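Local coordinates for protein putative pyruvate dehydrogenase (PDB 3IC3) that is of unknown function, possibly a pyruvate dehydrogenase, belongs to the DUF5076 family and assembles as two chains, at residues 10-14 and 15-19; 42-45 and 46-50. One frame throughout, in Å; residues are numbered along the deposited sequence.

Contact 1: residues 10-14 and 15-19; sequences QPLPP and DVEGR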
ATOM      1  N   GLN A  10       5.858   4.806 -11.232  1.00 11.06           N
ATOM      2  CA  GLN A  10       6.401   3.465 -11.406  1.00 11.40           C
ATOM      3  C   GLN A  10       5.817   2.900 -12.706  1.00 11.37           C
ATOM      4  O   GLN A  10       4.635   3.090 -12.995  1.00 10.60           O
ATOM      5  CB  GLN A  10       6.053   2.551 -10.246  1.00 12.42           C
ATOM      6  CG  GLN A  10       6.978   2.700  -9.030  1.00 13.64           C
ATOM      7  CD  GLN A  10       8.409   2.422  -9.392  1.00 14.72           C
ATOM      8  OE1 GLN A  10       8.730   1.328  -9.823  1.00 18.89           O
ATOM      9  NE2 GLN A  10       9.253   3.412  -9.303  1.00 13.92           N
ATOM     10  N   PRO A  11       6.649   2.209 -13.483  1.00 11.44           N
ATOM     11  CA  PRO A  11       6.120   1.490 -14.646  1.00 11.70           C
ATOM     12  C   PRO A  11       5.329   0.248 -14.230  1.00 11.44           C
ATOM     13  O   PRO A  11       5.556  -0.307 -13.148  1.00 11.77           O
ATOM     14  CB  PRO A  11       7.371   1.067 -15.413  1.00 12.37           C
ATOM     15  CG  PRO A  11       8.508   1.657 -14.736  1.00 14.35           C
ATOM     16  CD  PRO A  11       8.110   2.073 -13.357  1.00 12.07           C
ATOM     17  N   LEU A  12       4.445  -0.225 -15.105  1.00 10.96           N
ATOM     18  CA  LEU A  12       3.783  -1.505 -14.873  1.00 11.14           C
ATOM     19  C   LEU A  12       4.830  -2.603 -14.642  1.00 11.00           C
ATOM     20  O   LEU A  12       5.801  -2.700 -15.403  1.00 12.07           O
ATOM     21  CB  LEU A  12       2.933  -1.900 -16.081  1.00 10.60           C
ATOM     22  CG  LEU A  12       1.777  -0.970 -16.477  1.00 12.93           C
ATOM     23  CD1 LEU A  12       1.054  -1.467 -17.768  1.00 12.54           C
ATOM     24  CD2 LEU A  12       0.811  -0.820 -15.311  1.00 13.99           C
ATOM     25  N   PRO A  13       4.612  -3.490 -13.656  1.00 11.72           N
ATOM     26  CA  PRO A  13       5.515  -4.651 -13.595  1.00 12.35           C
ATOM     27  C   PRO A  13       5.510  -5.447 -14.896  1.00 12.67           C
ATOM     28  O   PRO A  13       4.463  -5.575 -15.525  1.00 12.34           O
ATOM     29  CB  PRO A  13       4.908  -5.510 -12.480  1.00 13.13           C
ATOM     30  CG  PRO A  13       4.214  -4.537 -11.616  1.00 12.03           C
ATOM     31  CD  PRO A  13       3.672  -3.475 -12.525  1.00 11.79           C
ATOM     32  N   PRO A  14       6.671  -5.964 -15.322  1.00 13.76           N
ATOM     33  CA  PRO A  14       6.668  -6.685 -16.579  1.00 14.17           C
ATOM     34  C   PRO A  14       5.654  -7.835 -16.674  1.00 14.77           C
ATOM     35  O   PRO A  14       5.119  -8.049 -17.749  1.00 14.57           O
ATOM     36  CB  PRO A  14       8.113  -7.181 -16.704  1.00 15.55           C
ATOM     37  CG  PRO A  14       8.897  -6.160 -15.960  1.00 15.84           C
ATOM     38  CD  PRO A  14       8.031  -5.775 -14.796  1.00 14.92           C
ATOM     39  N   ASP A  15       5.361  -8.534 -15.576  1.00 14.69           N
ATOM     40  CA  ASP A  15       4.411  -9.667 -15.623  1.00 15.19           C
ATOM     41  C   ASP A  15       2.945  -9.239 -15.748  1.00 14.72           C
ATOM     42  O   ASP A  15       2.066 -10.060 -16.031  1.00 15.62           O
ATOM     43  CB  ASP A  15       4.611 -10.662 -14.451  1.00 15.07           C
ATOM     44  CG  ASP A  15       4.201 -10.103 -13.101  1.00 16.29           C
ATOM     45  OD1 ASP A  15       4.283  -8.873 -12.900  1.00 16.89           O
ATOM     46  OD2 ASP A  15       3.838 -10.912 -12.215  1.00 15.27           O
ATOM     47  N   VAL A  16       2.690  -7.954 -15.540  1.00 13.78           N
ATOM     48  CA  VAL A  16       1.367  -7.390 -15.656  1.00 13.74           C
ATOM     49  C   VAL A  16       1.096  -6.874 -17.069  1.00 14.00           C
ATOM     50  O   VAL A  16      -0.053  -6.790 -17.490  1.00 13.39           O
ATOM     51  CB  VAL A  16       1.241  -6.252 -14.610  1.00 14.68           C
ATOM     52  CG1 VAL A  16       0.184  -5.261 -14.961  1.00 15.96           C
ATOM     53  CG2 VAL A  16       1.072  -6.905 -13.212  1.00 13.54           C
ATOM     54  N   GLU A  17       2.150  -6.511 -17.792  1.00 14.37           N
ATOM     55  CA  GLU A  17       1.981  -5.911 -19.131  1.00 14.76           C
ATOM     56  C   GLU A  17       1.201  -6.830 -20.057  1.00 14.72           C
ATOM     57  O   GLU A  17       1.498  -8.024 -20.136  1.00 14.50           O
ATOM     58  CB  GLU A  17       3.348  -5.599 -19.734  1.00 15.55           C
ATOM     59  CG  GLU A  17       4.062  -4.457 -19.067  1.00 15.80           C
ATOM     60  CD  GLU A  17       5.344  -4.131 -19.792  1.00 20.49           C
ATOM     61  OE1 GLU A  17       6.366  -4.800 -19.505  1.00 21.19           O
ATOM     62  OE2 GLU A  17       5.332  -3.216 -20.656  1.00 20.54           O
ATOM     63  N   GLY A  18       0.186  -6.284 -20.732  1.00 14.62           N
ATOM     64  CA  GLY A  18      -0.667  -7.064 -21.638  1.00 15.09           C
ATOM     65  C   GLY A  18      -1.675  -8.009 -20.997  1.00 15.32           C
ATOM     66  O   GLY A  18      -2.369  -8.739 -21.699  1.00 16.10           O
ATOM     67  N   ARG A  19      -1.776  -8.010 -19.669  1.00 14.97           N
ATOM     68  CA  ARG A  19      -2.664  -8.948 -18.986  1.00 15.30           C
ATOM     69  C   ARG A  19      -4.008  -8.311 -18.645  1.00 15.78           C
ATOM     70  O   ARG A  19      -4.111  -7.534 -17.700  1.00 15.58           O
ATOM     71  CB  ARG A  19      -2.015  -9.481 -17.705  1.00 14.83           C
ATOM     72  CG  ARG A  19      -0.831 -10.386 -17.916  1.00 16.34           C
ATOM     73  CD  ARG A  19      -1.253 -11.676 -18.596  1.00 20.60           C
ATOM     74  NE  ARG A  19      -2.074 -12.496 -17.703  1.00 22.20           N
ATOM     75  CZ  ARG A  19      -1.606 -13.453 -16.901  1.00 25.42           C
ATOM     76  NH1 ARG A  19      -0.308 -13.747 -16.871  1.00 26.29           N
ATOM     77  NH2 ARG A  19      -2.447 -14.138 -16.133  1.00 26.80           N
TER
HETATM   78  O   HOH W   1       3.504  -9.679 -19.301  1.00 16.19           O
HETATM   79  O   HOH W   2       6.648  -7.749 -20.150  1.00 26.68           O

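Contact 2: residues 42-45 and 46-50; sequences AFED and PEMWG. With EDO (1,2-ethanediol), chain F.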
ATOM      1  N   ALA A  42     -12.868  -3.026  -5.521  1.00 20.79           N
ATOM      2  CA  ALA A  42     -13.054  -4.402  -5.009  1.00 21.48           C
ATOM      3  C   ALA A  42     -12.249  -4.747  -3.745  1.00 21.92           C
ATOM      4  O   ALA A  42     -11.141  -4.245  -3.506  1.00 22.61           O
ATOM      5  CB  ALA A  42     -12.765  -5.441  -6.121  1.00 21.90           C
ATOM      6  N   PHE A  43     -12.834  -5.610  -2.916  1.00 22.41           N
ATOM      7  CA  PHE A  43     -12.165  -6.126  -1.694  1.00 21.99           C
ATOM      8  C   PHE A  43     -11.394  -7.425  -1.977  1.00 22.14           C
ATOM      9  O   PHE A  43     -10.305  -7.680  -1.416  1.00 22.20           O
ATOM     10  CB  PHE A  43     -13.243  -6.412  -0.636  1.00 22.82           C
ATOM     11  CG  PHE A  43     -12.734  -7.140   0.586  1.00 22.63           C
ATOM     12  CD1 PHE A  43     -11.707  -6.607   1.345  1.00 23.19           C
ATOM     13  CD2 PHE A  43     -13.332  -8.333   1.000  1.00 24.04           C
ATOM     14  CE1 PHE A  43     -11.243  -7.257   2.483  1.00 22.94           C
ATOM     15  CE2 PHE A  43     -12.874  -8.993   2.129  1.00 23.62           C
ATOM     16  CZ  PHE A  43     -11.819  -8.461   2.865  1.00 23.58           C
ATOM     17  N   GLU A  44     -11.998  -8.269  -2.808  1.00 22.40           N
ATOM     18  CA  GLU A  44     -11.521  -9.630  -3.042  1.00 23.48           C
ATOM     19  C   GLU A  44     -11.607 -10.499  -1.775  1.00 23.45           C
ATOM     20  O   GLU A  44     -12.640 -11.148  -1.563  1.00 24.67           O
ATOM     21  CB  GLU A  44     -10.129  -9.607  -3.681  1.00 24.60           C
ATOM     22  CG  GLU A  44     -10.062  -8.586  -4.823  1.00 26.99           C
ATOM     23  CD  GLU A  44      -9.218  -9.046  -5.980  1.00 31.41           C
ATOM     24  OE1 GLU A  44      -8.319  -9.887  -5.757  1.00 36.78           O
ATOM     25  OE2 GLU A  44      -9.459  -8.571  -7.112  1.00 32.44           O
ATOM     26  N   ASP A  45     -10.566 -10.515  -0.943  1.00 22.54           N
ATOM     27  CA  ASP A  45     -10.562 -11.344   0.266  1.00 22.11           C
ATOM     28  C   ASP A  45      -9.539 -10.815   1.266  1.00 21.13           C
ATOM     29  O   ASP A  45      -8.577 -10.137   0.883  1.00 20.54           O
ATOM     30  CB  ASP A  45     -10.262 -12.802  -0.092  1.00 22.45           C
ATOM     31  CG  ASP A  45      -9.029 -12.936  -0.969  1.00 24.25           C
ATOM     32  OD1 ASP A  45      -7.910 -12.862  -0.433  1.00 27.44           O
ATOM     33  OD2 ASP A  45      -9.175 -13.077  -2.203  1.00 28.91           O
ATOM     34  N   PRO A  46      -9.738 -11.124   2.558  1.00 20.40           N
ATOM     35  CA  PRO A  46      -8.863 -10.559   3.571  1.00 19.89           C
ATOM     36  C   PRO A  46      -7.446 -11.042   3.427  1.00 19.06           C
ATOM     37  O   PRO A  46      -6.516 -10.312   3.764  1.00 18.60           O
ATOM     38  CB  PRO A  46      -9.472 -11.041   4.905  1.00 20.43           C
ATOM     39  CG  PRO A  46     -10.443 -12.078   4.568  1.00 20.59           C
ATOM     40  CD  PRO A  46     -10.833 -11.930   3.138  1.00 20.81           C
ATOM     41  N   GLU A  47      -7.262 -12.258   2.914  1.00 18.79           N
ATOM     42  CA  GLU A  47      -5.901 -12.797   2.793  1.00 18.69           C
ATOM     43  C   GLU A  47      -5.046 -11.993   1.827  1.00 17.00           C
ATOM     44  O   GLU A  47      -3.854 -11.846   2.044  1.00 17.53           O
ATOM     45  CB  GLU A  47      -5.900 -14.280   2.403  1.00 19.65           C
ATOM     46  CG  GLU A  47      -6.598 -15.166   3.433  1.00 22.85           C
ATOM     47  CD  GLU A  47      -8.129 -15.213   3.295  1.00 26.12           C
ATOM     48  OE1 GLU A  47      -8.726 -14.561   2.400  1.00 26.56           O
ATOM     49  OE2 GLU A  47      -8.748 -15.947   4.096  1.00 31.89           O
HETATM   50  N   MSE A  48      -5.647 -11.474   0.764  0.60 16.22           N
HETATM   51  CA  MSE A  48      -4.894 -10.687  -0.205  0.60 15.51           C
HETATM   52  C   MSE A  48      -4.335  -9.431   0.464  0.60 14.61           C
HETATM   53  O   MSE A  48      -3.191  -9.052   0.221  0.60 13.37           O
HETATM   54  CB  MSE A  48      -5.752 -10.305  -1.412  0.60 15.58           C
HETATM   55  CG  MSE A  48      -4.982  -9.592  -2.533  0.60 16.96           C
HETATM   56 SE   MSE A  48      -6.019  -8.318  -3.596  0.50 21.01          SE
HETATM   57  CE  MSE A  48      -6.426  -6.984  -2.226  0.60 19.88           C
ATOM     58  N   TRP A  49      -5.151  -8.778   1.294  1.00 13.99           N
ATOM     59  CA  TRP A  49      -4.697  -7.560   1.989  1.00 14.18           C
ATOM     60  C   TRP A  49      -3.585  -7.910   2.973  1.00 13.34           C
ATOM     61  O   TRP A  49      -2.631  -7.155   3.136  1.00 12.62           O
ATOM     62  CB  TRP A  49      -5.876  -6.848   2.675  1.00 14.27           C
ATOM     63  CG  TRP A  49      -6.820  -6.294   1.687  1.00 15.65           C
ATOM     64  CD1 TRP A  49      -8.001  -6.847   1.292  1.00 19.22           C
ATOM     65  CD2 TRP A  49      -6.650  -5.116   0.892  1.00 15.55           C
ATOM     66  NE1 TRP A  49      -8.586  -6.079   0.319  1.00 21.36           N
ATOM     67  CE2 TRP A  49      -7.778  -5.013   0.047  1.00 18.39           C
ATOM     68  CE3 TRP A  49      -5.655  -4.156   0.789  1.00 16.92           C
ATOM     69  CZ2 TRP A  49      -7.945  -3.973  -0.854  1.00 17.73           C
ATOM     70  CZ3 TRP A  49      -5.815  -3.134  -0.106  1.00 17.61           C
ATOM     71  CH2 TRP A  49      -6.959  -3.045  -0.922  1.00 18.08           C
ATOM     72  N   GLY A  50      -3.694  -9.075   3.602  1.00 13.27           N
ATOM     73  CA  GLY A  50      -2.662  -9.584   4.502  1.00 13.99           C
ATOM     74  C   GLY A  50      -1.349  -9.800   3.789  1.00 13.65           C
ATOM     75  O   GLY A  50      -0.282  -9.407   4.287  1.00 14.06           O
TER
HETATM   76  C1  EDO F 100     -15.964  -7.765  -4.852  1.00 59.00           C
HETATM   77  O1  EDO F 100     -14.887  -8.298  -4.071  1.00 58.54           O
HETATM   78  C2  EDO F 100     -16.323  -6.378  -4.334  1.00 59.40           C
HETATM   79  O2  EDO F 100     -15.770  -6.190  -3.027  1.00 58.86           O

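Contact 1: residues 10-14 and 15-19
Pro13 and Val16 close the first of two consecutive turns in the loop before strand 23-31; a type II beta turn from Val16 to Arg19 follows directly. Backbone bonds define both. Val16 N donates to Pro13 O (3.0 Å). Glu17 N adds weak bonds to Pro13 O and Pro14 O. In the second turn Arg19 N reaches Val16 O at 3.0 Å, and Gly18 supplies the positive phi of 74° that favours glycine. Apolar contact is thin: Pro13 CB lies 4.1 Å from Val16 CG2, and Leu12 CB lies 4.1 Å from Glu17 CG, the aliphatic part of an otherwise polar side chain. The second subunit takes part: Phe29 of that chain packs on Leu12, Ser36 of that chain packs on Pro13, and its OG is hydrogen-bonded to Asp15 OD1, the oxygen that also sits 3.4 Å from Pro13 CB. Two waters add polar links between Pro14 and Glu17. Glu17 CG stands beside its own backbone N (chi1 -71°) and the chain runs on extended, bringing the carboxylate back alongside Pro14. One water bridges Pro14 O and Glu17 O. A second donates to Pro14 O at 2.9 Å and to Glu17 OE1 at 3.0 Å, and this same OE1 comes within 3.5 Å of Pro14 CA.

Contact 2: residues 42-45 and 46-50
Phe43 lies against Trp49 and Pro46 where the loop after strand 34-39 runs into helix 46-66, whose N-cap is Asp45. Followed outward, Phe43 CB first meets O2 of a bound ethanediol at 3.5 Å; the diol, probably from the crystallisation liquor, accepts from Phe43 N and Glu44 N. With CG anti to the backbone N (chi1 171°), the ring swings over to the helix. Its CD1 comes 3.3 Å from Trp49 NE1 and CE1 3.5 Å from Trp49 CD1, while CZ reaches Pro46 CD at 3.6 Å. The Phe43 ring and the indole five-membered ring are nearly parallel, 13° apart, but offset within their planes, so that they overlap little. The indole is held by its N-H: NE1 donates to Phe43 O at 2.9 Å, on a lone pair in the carbonyl plane, though the oxygen sits 26° out of the indole plane. A phenylalanine in place of Trp49 would probably leave Phe43 O without this donor and the aromatic group freer to turn. Tyr64 and His59 of the second subunit meet the Phe43 and Trp49 rings respectively. At the cap, Asp45 OD1 takes Met48 N head-on at 2.9 Å. Glu47 OE1 approaches that OD1 to 3.4 Å, two like charges whose mutual repulsion is probably eased by the positive end of the helix and by the Met48 N-H.

How the contacts relate
Contacts 1 and 2 follow one another along the chain, with the antiparallel strands 23-31 and 34-39 between them: 10-19 leads into the hairpin and 42-50 leads out of it into helix 46-66. Their centres are about 21 Å apart and their nearest atoms about 12 Å apart, so neither touches the other. What they share is the second subunit. Contact 1 meets the hairpin strands of that chain, whereas contact 2 meets its helix 46-66, at Ala60 and Ser63 among others, and its strand residue Val30. The ethanediol sits at contact 2 and is probably a crystallisation additive, so it marks no functional site by itself.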